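Local coordinates for glucose-6-phosphate 1-dehydrogenase (Mycobacterium avium, PDB 4LGV), which probably catalyses the NADP+-dependent oxidation of glucose 6-phosphate to 6-phosphogluconolactone, the first step of the pentose phosphate pathway, at residues L195-V200 and R377-P382; H400-F405 and Q479-Q484. One frame throughout, in Å; residues are numbered along the deposited sequence. Where two conformers were deposited one is given.

Contact 1 of 2, residues L195-V200 and R377-P382; sequences LGKQPV and RIDPDP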
ATOM      1  N   LEU A 195       6.709  18.587  29.234  1.00 27.75           N
ATOM      2  CA  LEU A 195       6.055  18.924  27.958  1.00 29.81           C
ATOM      3  C   LEU A 195       6.683  20.072  27.219  1.00 27.39           C
ATOM      4  O   LEU A 195       6.674  20.098  26.012  1.00 25.55           O
ATOM      5  CB  LEU A 195       4.555  19.218  28.136  1.00 32.51           C
ATOM      6  CG  LEU A 195       3.740  17.966  27.877  1.00 34.59           C
ATOM      7  CD1 LEU A 195       4.037  16.923  28.943  1.00 36.30           C
ATOM      8  CD2 LEU A 195       2.265  18.325  27.870  1.00 37.09           C
ATOM      9  N   GLY A 196       7.297  20.990  27.968  1.00 27.55           N
ATOM     10  CA  GLY A 196       8.066  22.087  27.400  1.00 26.20           C
ATOM     11  C   GLY A 196       9.227  21.652  26.573  1.00 27.09           C
ATOM     12  O   GLY A 196       9.760  22.458  25.825  1.00 28.46           O
ATOM     13  N   LYS A 197       9.640  20.384  26.692  1.00 27.86           N
ATOM     14  CA  LYS A 197      10.716  19.825  25.877  1.00 27.45           C
ATOM     15  C   LYS A 197      10.232  19.253  24.571  1.00 26.51           C
ATOM     16  O   LYS A 197      11.033  18.800  23.760  1.00 27.54           O
ATOM     17  CB  LYS A 197      11.406  18.673  26.626  1.00 28.62           C
ATOM     18  CG  LYS A 197      12.132  19.084  27.885  1.00 30.97           C
ATOM     19  CD  LYS A 197      12.690  17.876  28.664  1.00 32.38           C
ATOM     20  CE  LYS A 197      13.715  18.304  29.713  1.00 33.22           C
ATOM     21  NZ  LYS A 197      14.957  18.794  29.018  1.00 33.74           N
ATOM     22  N   GLN A 198       8.936  19.153  24.392  1.00 26.05           N
ATOM     23  CA  GLN A 198       8.434  18.434  23.257  1.00 26.81           C
ATOM     24  C   GLN A 198       8.458  19.287  21.997  1.00 26.09           C
ATOM     25  O   GLN A 198       7.906  20.389  21.977  1.00 26.04           O
ATOM     26  CB  GLN A 198       7.025  17.941  23.530  1.00 28.38           C
ATOM     27  CG  GLN A 198       7.058  16.710  24.409  1.00 30.93           C
ATOM     28  CD  GLN A 198       5.709  16.047  24.578  1.00 30.82           C
ATOM     29  OE1 GLN A 198       4.893  16.070  23.677  1.00 34.47           O
ATOM     30  NE2 GLN A 198       5.499  15.390  25.732  1.00 31.79           N
ATOM     31  N   PRO A 199       9.067  18.761  20.928  1.00 25.35           N
ATOM     32  CA  PRO A 199       9.104  19.455  19.666  1.00 25.25           C
ATOM     33  C   PRO A 199       7.840  19.181  18.875  1.00 24.95           C
ATOM     34  O   PRO A 199       7.887  18.468  17.847  1.00 25.14           O
ATOM     35  CB  PRO A 199      10.346  18.848  18.995  1.00 25.72           C
ATOM     36  CG  PRO A 199      10.422  17.457  19.492  1.00 24.71           C
ATOM     37  CD  PRO A 199       9.826  17.500  20.878  1.00 25.69           C
ATOM     38  N   VAL A 200       6.727  19.733  19.359  1.00 24.69           N
ATOM     39  CA  VAL A 200       5.386  19.451  18.859  1.00 25.41           C
ATOM     40  C   VAL A 200       5.235  19.825  17.371  1.00 26.77           C
ATOM     41  O   VAL A 200       4.786  19.007  16.561  1.00 27.11           O
ATOM     42  CB  VAL A 200       4.312  20.146  19.722  1.00 25.72           C
ATOM     43  CG1 VAL A 200       2.914  19.968  19.144  1.00 25.90           C
ATOM     44  CG2 VAL A 200       4.304  19.567  21.133  1.00 27.48           C
ATOM     45  N   ARG A 377      15.278  11.225  18.381  1.00 24.33           N
ATOM     46  CA  ARG A 377      15.723  11.743  19.645  1.00 25.17           C
ATOM     47  C   ARG A 377      14.877  12.986  19.975  1.00 25.48           C
ATOM     48  O   ARG A 377      14.881  13.954  19.235  1.00 23.74           O
ATOM     49  CB  ARG A 377      17.226  12.105  19.623  1.00 26.38           C
ATOM     50  CG  ARG A 377      17.726  12.482  21.016  1.00 26.91           C
ATOM     51  CD  ARG A 377      19.248  12.611  21.155  1.00 26.83           C
ATOM     52  NE  ARG A 377      19.776  13.544  20.192  1.00 26.90           N
ATOM     53  CZ  ARG A 377      20.609  13.232  19.213  1.00 26.96           C
ATOM     54  NH1 ARG A 377      21.096  11.995  19.110  1.00 27.23           N
ATOM     55  NH2 ARG A 377      20.975  14.163  18.347  1.00 25.98           N
ATOM     56  N   ILE A 378      14.102  12.889  21.040  1.00 25.37           N
ATOM     57  CA  ILE A 378      13.169  13.932  21.465  1.00 26.00           C
ATOM     58  C   ILE A 378      13.944  14.956  22.276  1.00 27.04           C
ATOM     59  O   ILE A 378      13.672  16.135  22.196  1.00 27.15           O
ATOM     60  CB  ILE A 378      12.056  13.335  22.371  1.00 26.31           C
ATOM     61  CG1 ILE A 378      11.287  12.233  21.643  1.00 26.51           C
ATOM     62  CG2 ILE A 378      11.082  14.389  22.860  1.00 26.93           C
ATOM     63  CD1 ILE A 378      10.784  12.615  20.281  1.00 25.59           C
ATOM     64  N   ASP A 379      14.913  14.485  23.062  1.00 28.00           N
ATOM     65  CA  ASP A 379      15.667  15.326  23.993  1.00 29.22           C
ATOM     66  C   ASP A 379      16.914  14.553  24.447  1.00 29.72           C
ATOM     67  O   ASP A 379      16.883  13.320  24.540  1.00 27.20           O
ATOM     68  CB  ASP A 379      14.797  15.660  25.217  1.00 29.99           C
ATOM     69  CG  ASP A 379      15.471  16.601  26.195  1.00 31.87           C
ATOM     70  OD1 ASP A 379      15.710  17.779  25.825  1.00 32.04           O
ATOM     71  OD2 ASP A 379      15.781  16.159  27.335  1.00 34.62           O
ATOM     72  N   PRO A 380      18.035  15.250  24.636  1.00 30.30           N
ATOM     73  CA  PRO A 380      18.284  16.594  24.199  1.00 29.98           C
ATOM     74  C   PRO A 380      18.622  16.606  22.752  1.00 30.82           C
ATOM     75  O   PRO A 380      18.724  15.553  22.128  1.00 30.86           O
ATOM     76  CB  PRO A 380      19.530  17.025  25.020  1.00 32.46           C
ATOM     77  CG  PRO A 380      20.289  15.752  25.306  1.00 32.85           C
ATOM     78  CD  PRO A 380      19.233  14.633  25.265  1.00 32.45           C
ATOM     79  N   ASP A 381      18.807  17.812  22.212  1.00 31.28           N
ATOM     80  CA  ASP A 381      19.375  17.986  20.883  1.00 32.62           C
ATOM     81  C   ASP A 381      18.602  17.145  19.879  1.00 31.55           C
ATOM     82  O   ASP A 381      19.121  16.194  19.282  1.00 30.20           O
ATOM     83  CB  ASP A 381      20.857  17.627  20.903  1.00 34.13           C
ATOM     84  CG  ASP A 381      21.547  17.956  19.626  1.00 37.44           C
ATOM     85  OD1 ASP A 381      20.947  18.645  18.761  1.00 39.59           O
ATOM     86  OD2 ASP A 381      22.706  17.508  19.462  1.00 42.39           O
ATOM     87  N   PRO A 382      17.338  17.496  19.691  1.00 31.25           N
ATOM     88  CA  PRO A 382      16.431  16.661  18.910  1.00 30.89           C
ATOM     89  C   PRO A 382      16.936  16.377  17.495  1.00 30.34           C
ATOM     90  O   PRO A 382      17.570  17.216  16.849  1.00 29.70           O
ATOM     91  CB  PRO A 382      15.127  17.457  18.902  1.00 32.17           C
ATOM     92  CG  PRO A 382      15.260  18.485  19.975  1.00 32.34           C
ATOM     93  CD  PRO A 382      16.714  18.736  20.152  1.00 31.59           C
TER
HETATM   94  O   HOH W   1      13.041  18.932  22.280  1.00 31.11           O
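The carboxylate of Asp379 receives the ammonium group of Lys197 from above its plane: NZ lies 3.2 Å from OD2, about 40° out of that plane, and makes a second, weak bond to OD1. The other flat group, the guanidinium of Arg377, has the backbone carbonyl of Asp381 at its edge, where NE and NH2, each 2.9 Å from Asp381 O, grip one oxygen side-on. This draws the turn through cis-Pro380 back toward its own strand. Lys197 runs out extended until its last torsion (chi4 -69°) bends the ammonium round toward Asp379. Leu409 O is its strongest polar partner and Gly410 O accepts too. Beside the ion pair, Pro199, just before helix 200-209, meets Ile378 at about a right angle, CD to CG2 3.9 Å, in a small apolar contact. Ile378 and Asp379 both face Thr348 in a classic beta bulge. The contact joins the dinucleotide-binding domain to the large sheet of the C-terminal domain; Leu195-Lys197 belongs to a motif resembling the family's substrate-site signature, so Lys197 may lie near that site, as in relatives. The carbonyl oxygens of Lys197 and Ile378 come within 4.1 Å of each other, and a water between them lies 2.9 Å from Ile378 O. Here the water appears to reconcile two acceptors, while the ammonium is shared between a carboxylate and two backbone carbonyls.

Contact 2 of 2, residues H400-F405 and Q479-Q484; sequences HLDSSF and QPWLPQ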
ATOM      1  N   HIS A 400      24.153   5.027   9.170  1.00 34.65           N
ATOM      2  CA  HIS A 400      23.414   5.969  10.006  1.00 34.33           C
ATOM      3  C   HIS A 400      23.186   7.293   9.299  1.00 34.75           C
ATOM      4  O   HIS A 400      24.119   8.036   9.072  1.00 35.25           O
ATOM      5  CB  HIS A 400      24.146   6.203  11.313  1.00 36.23           C
ATOM      6  CG  HIS A 400      24.259   4.982  12.180  1.00 39.99           C
ATOM      7  ND1 HIS A 400      23.358   3.941  12.111  1.00 43.58           N
ATOM      8  CD2 HIS A 400      25.137   4.644  13.153  1.00 42.52           C
ATOM      9  CE1 HIS A 400      23.676   3.014  12.991  1.00 41.60           C
ATOM     10  NE2 HIS A 400      24.744   3.420  13.644  1.00 41.79           N
ATOM     11  N   LEU A 401      21.939   7.562   8.906  1.00 33.06           N
ATOM     12  CA  LEU A 401      21.556   8.778   8.189  1.00 31.91           C
ATOM     13  C   LEU A 401      20.943   9.736   9.204  1.00 33.17           C
ATOM     14  O   LEU A 401      19.758   9.633   9.558  1.00 32.16           O
ATOM     15  CB  LEU A 401      20.522   8.434   7.111  1.00 32.81           C
ATOM     16  CG  LEU A 401      21.008   8.005   5.709  1.00 35.40           C
ATOM     17  CD1 LEU A 401      22.287   7.238   5.722  1.00 37.50           C
ATOM     18  CD2 LEU A 401      19.997   7.185   4.925  1.00 35.26           C
ATOM     19  N   ASP A 402      21.759  10.653   9.686  1.00 34.34           N
ATOM     20  CA  ASP A 402      21.433  11.522  10.822  1.00 34.44           C
ATOM     21  C   ASP A 402      21.131  12.935  10.399  1.00 35.34           C
ATOM     22  O   ASP A 402      21.807  13.486   9.513  1.00 36.51           O
ATOM     23  CB  ASP A 402      22.635  11.557  11.775  1.00 35.26           C
ATOM     24  CG  ASP A 402      22.912  10.208  12.405  1.00 36.31           C
ATOM     25  OD1 ASP A 402      22.082   9.277  12.250  1.00 36.76           O
ATOM     26  OD2 ASP A 402      23.938  10.071  13.096  1.00 38.90           O
ATOM     27  N   SER A 403      20.138  13.534  11.051  1.00 34.37           N
ATOM     28  CA  SER A 403      19.867  14.940  10.888  1.00 33.96           C
ATOM     29  C   SER A 403      19.186  15.492  12.131  1.00 34.24           C
ATOM     30  O   SER A 403      18.626  14.761  12.943  1.00 31.63           O
ATOM     31  CB  SER A 403      18.986  15.179   9.686  1.00 36.63           C
ATOM     32  OG  SER A 403      17.717  14.566   9.833  1.00 35.99           O
ATOM     33  N   SER A 404      19.284  16.797  12.267  1.00 31.52           N
ATOM     34  CA  SER A 404      18.721  17.541  13.343  1.00 33.59           C
ATOM     35  C   SER A 404      17.370  18.131  12.917  1.00 33.89           C
ATOM     36  O   SER A 404      17.098  18.355  11.746  1.00 33.26           O
ATOM     37  CB  SER A 404      19.671  18.678  13.728  1.00 34.79           C
ATOM     38  OG  SER A 404      20.791  18.089  14.393  1.00 36.01           O
ATOM     39  N   PHE A 405      16.527  18.365  13.907  1.00 34.75           N
ATOM     40  CA  PHE A 405      15.310  19.151  13.731  1.00 33.41           C
ATOM     41  C   PHE A 405      15.010  19.824  15.054  1.00 32.64           C
ATOM     42  O   PHE A 405      15.513  19.432  16.077  1.00 34.55           O
ATOM     43  CB  PHE A 405      14.108  18.308  13.233  1.00 32.22           C
ATOM     44  CG  PHE A 405      13.576  17.325  14.230  1.00 30.78           C
ATOM     45  CD1 PHE A 405      12.602  17.677  15.118  1.00 31.35           C
ATOM     46  CD2 PHE A 405      13.962  16.025  14.183  1.00 32.86           C
ATOM     47  CE1 PHE A 405      12.066  16.753  15.997  1.00 30.90           C
ATOM     48  CE2 PHE A 405      13.456  15.095  15.083  1.00 32.11           C
ATOM     49  CZ  PHE A 405      12.510  15.476  16.000  1.00 30.66           C
ATOM     50  N   GLN A 479      21.069   0.270  22.159  1.00 40.95           N
ATOM     51  CA  GLN A 479      21.787   1.438  22.699  0.50 41.13           C
ATOM     52  C   GLN A 479      21.181   2.688  22.091  1.00 39.10           C
ATOM     53  O   GLN A 479      21.051   2.788  20.874  1.00 38.43           O
ATOM     54  CB  GLN A 479      23.303   1.439  22.435  0.50 43.17           C
ATOM     55  CG  GLN A 479      24.203   1.279  23.690  0.50 45.61           C
ATOM     56  CD  GLN A 479      24.396   2.545  24.577  0.50 45.77           C
ATOM     57  OE1 GLN A 479      24.301   3.710  24.128  0.50 45.06           O
ATOM     58  NE2 GLN A 479      24.695   2.296  25.851  0.50 46.59           N
ATOM     59  N   PRO A 480      20.822   3.660  22.931  1.00 37.56           N
ATOM     60  CA  PRO A 480      20.197   4.844  22.403  1.00 35.84           C
ATOM     61  C   PRO A 480      21.134   5.682  21.597  1.00 35.51           C
ATOM     62  O   PRO A 480      22.331   5.689  21.850  1.00 36.79           O
ATOM     63  CB  PRO A 480      19.772   5.629  23.651  1.00 36.08           C
ATOM     64  CG  PRO A 480      19.706   4.626  24.713  1.00 36.93           C
ATOM     65  CD  PRO A 480      20.844   3.692  24.401  1.00 38.27           C
ATOM     66  N   TRP A 481      20.560   6.410  20.644  1.00 33.59           N
ATOM     67  CA  TRP A 481      21.298   7.352  19.862  1.00 33.84           C
ATOM     68  C   TRP A 481      21.603   8.626  20.642  1.00 34.70           C
ATOM     69  O   TRP A 481      20.731   9.454  20.837  1.00 33.45           O
ATOM     70  CB  TRP A 481      20.513   7.666  18.597  1.00 32.52           C
ATOM     71  CG  TRP A 481      21.150   8.678  17.749  1.00 32.94           C
ATOM     72  CD1 TRP A 481      22.465   8.832  17.494  1.00 34.20           C
ATOM     73  CD2 TRP A 481      20.472   9.658  16.989  1.00 32.64           C
ATOM     74  NE1 TRP A 481      22.664   9.852  16.635  1.00 34.77           N
ATOM     75  CE2 TRP A 481      21.450  10.392  16.298  1.00 33.94           C
ATOM     76  CE3 TRP A 481      19.121  10.005  16.830  1.00 31.58           C
ATOM     77  CZ2 TRP A 481      21.122  11.475  15.441  1.00 34.19           C
ATOM     78  CZ3 TRP A 481      18.801  11.071  15.972  1.00 32.10           C
ATOM     79  CH2 TRP A 481      19.798  11.801  15.307  1.00 33.16           C
ATOM     80  N   LEU A 482      22.873   8.795  21.022  1.00 37.08           N
ATOM     81  CA  LEU A 482      23.310   9.977  21.781  1.00 38.60           C
ATOM     82  C   LEU A 482      23.797  11.117  20.899  1.00 40.22           C
ATOM     83  O   LEU A 482      24.382  10.889  19.832  1.00 40.66           O
ATOM     84  CB  LEU A 482      24.408   9.602  22.763  1.00 40.13           C
ATOM     85  CG  LEU A 482      24.090   8.364  23.625  1.00 39.89           C
ATOM     86  CD1 LEU A 482      25.301   7.926  24.442  1.00 41.30           C
ATOM     87  CD2 LEU A 482      22.894   8.620  24.521  1.00 38.50           C
ATOM     88  N   PRO A 483      23.649  12.364  21.398  1.00 41.67           N
ATOM     89  CA  PRO A 483      24.272  13.514  20.746  1.00 43.81           C
ATOM     90  C   PRO A 483      25.769  13.369  20.680  1.00 47.33           C
ATOM     91  O   PRO A 483      26.348  12.737  21.555  1.00 48.01           O
ATOM     92  CB  PRO A 483      23.918  14.699  21.645  1.00 44.24           C
ATOM     93  CG  PRO A 483      22.907  14.211  22.645  1.00 42.37           C
ATOM     94  CD  PRO A 483      22.940  12.716  22.647  1.00 41.17           C
ATOM     95  N   GLN A 484      26.373  13.938  19.623  1.00 50.76           N
ATOM     96  CA  GLN A 484      27.840  13.957  19.377  1.00 54.21           C
ATOM     97  C   GLN A 484      28.571  15.051  20.154  1.00 56.56           C
ATOM     98  O   GLN A 484      28.401  15.163  21.376  1.00 57.53           O
ATOM     99  CB  GLN A 484      28.121  14.103  17.858  1.00 54.84           C
TER
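With its CG anti to the backbone N (chi1 177°), Trp481 reaches across to strand 395-404, while Asp402, whose CG lies beside its own backbone N (chi1 -65°), comes the other way, and the two side chains run antiparallel alongside one another. Their planes stand 39° apart, neither stacked nor perpendicular. Asp402 CG approaches the six-membered part of the indole obliquely, 3.7 Å from Trp481 CZ2, and Asp402 OD1 lies over one face of the ring, displaced toward the rim. Although Asp402 OD2 is 3.8 Å from Trp481 NE1, no hydrogen bond joins them. Ser403 contributes backbone instead: its carbonyl oxygen meets the ring edge, near the plane, 4.0 Å from Trp481 CH2. Within this chain, strand 395-404 is the outermost strand at one end of the mixed sheet of the C-terminal domain, and the tail 479-484 runs across that sheet after helix 466-470; on this strand Leu401 and Ser403 pack on Leu401 and Val399 of the second subunit. Arg385 NE forms a salt bridge with Asp402 OD1, and the same arginine makes a cation-pi contact with the indole. Arg377 makes another such contact, so the ring lies in a strongly charged setting where the carboxylate may offset part of the positive field. Glu349 accepts a hydrogen bond from the backbone N of Trp481, fixing the tail to strand 347-354 as well.

The two contacts illustrate how one sheet can receive both a neighbouring domain and its own C-terminal tail. Their centres lie about 13 Å apart, and both reach the mixed sheet of the C-terminal domain: contact 1 at the end of strand 373-379, contact 2 at strand 395-404, with 383-392 between them. They come in series along the chain, contact 1 closing before contact 2 opens. Arg377 links them directly, its NH1 3.1 Å from Trp481 O in a probable hydrogen bond, and Pro382 packs on the carbonyl of Phe405. Contact 1 is the more central, its centre about 9 Å from that of the chain against 21 Å. Together they place the sheet between the dinucleotide-binding domain and the second subunit.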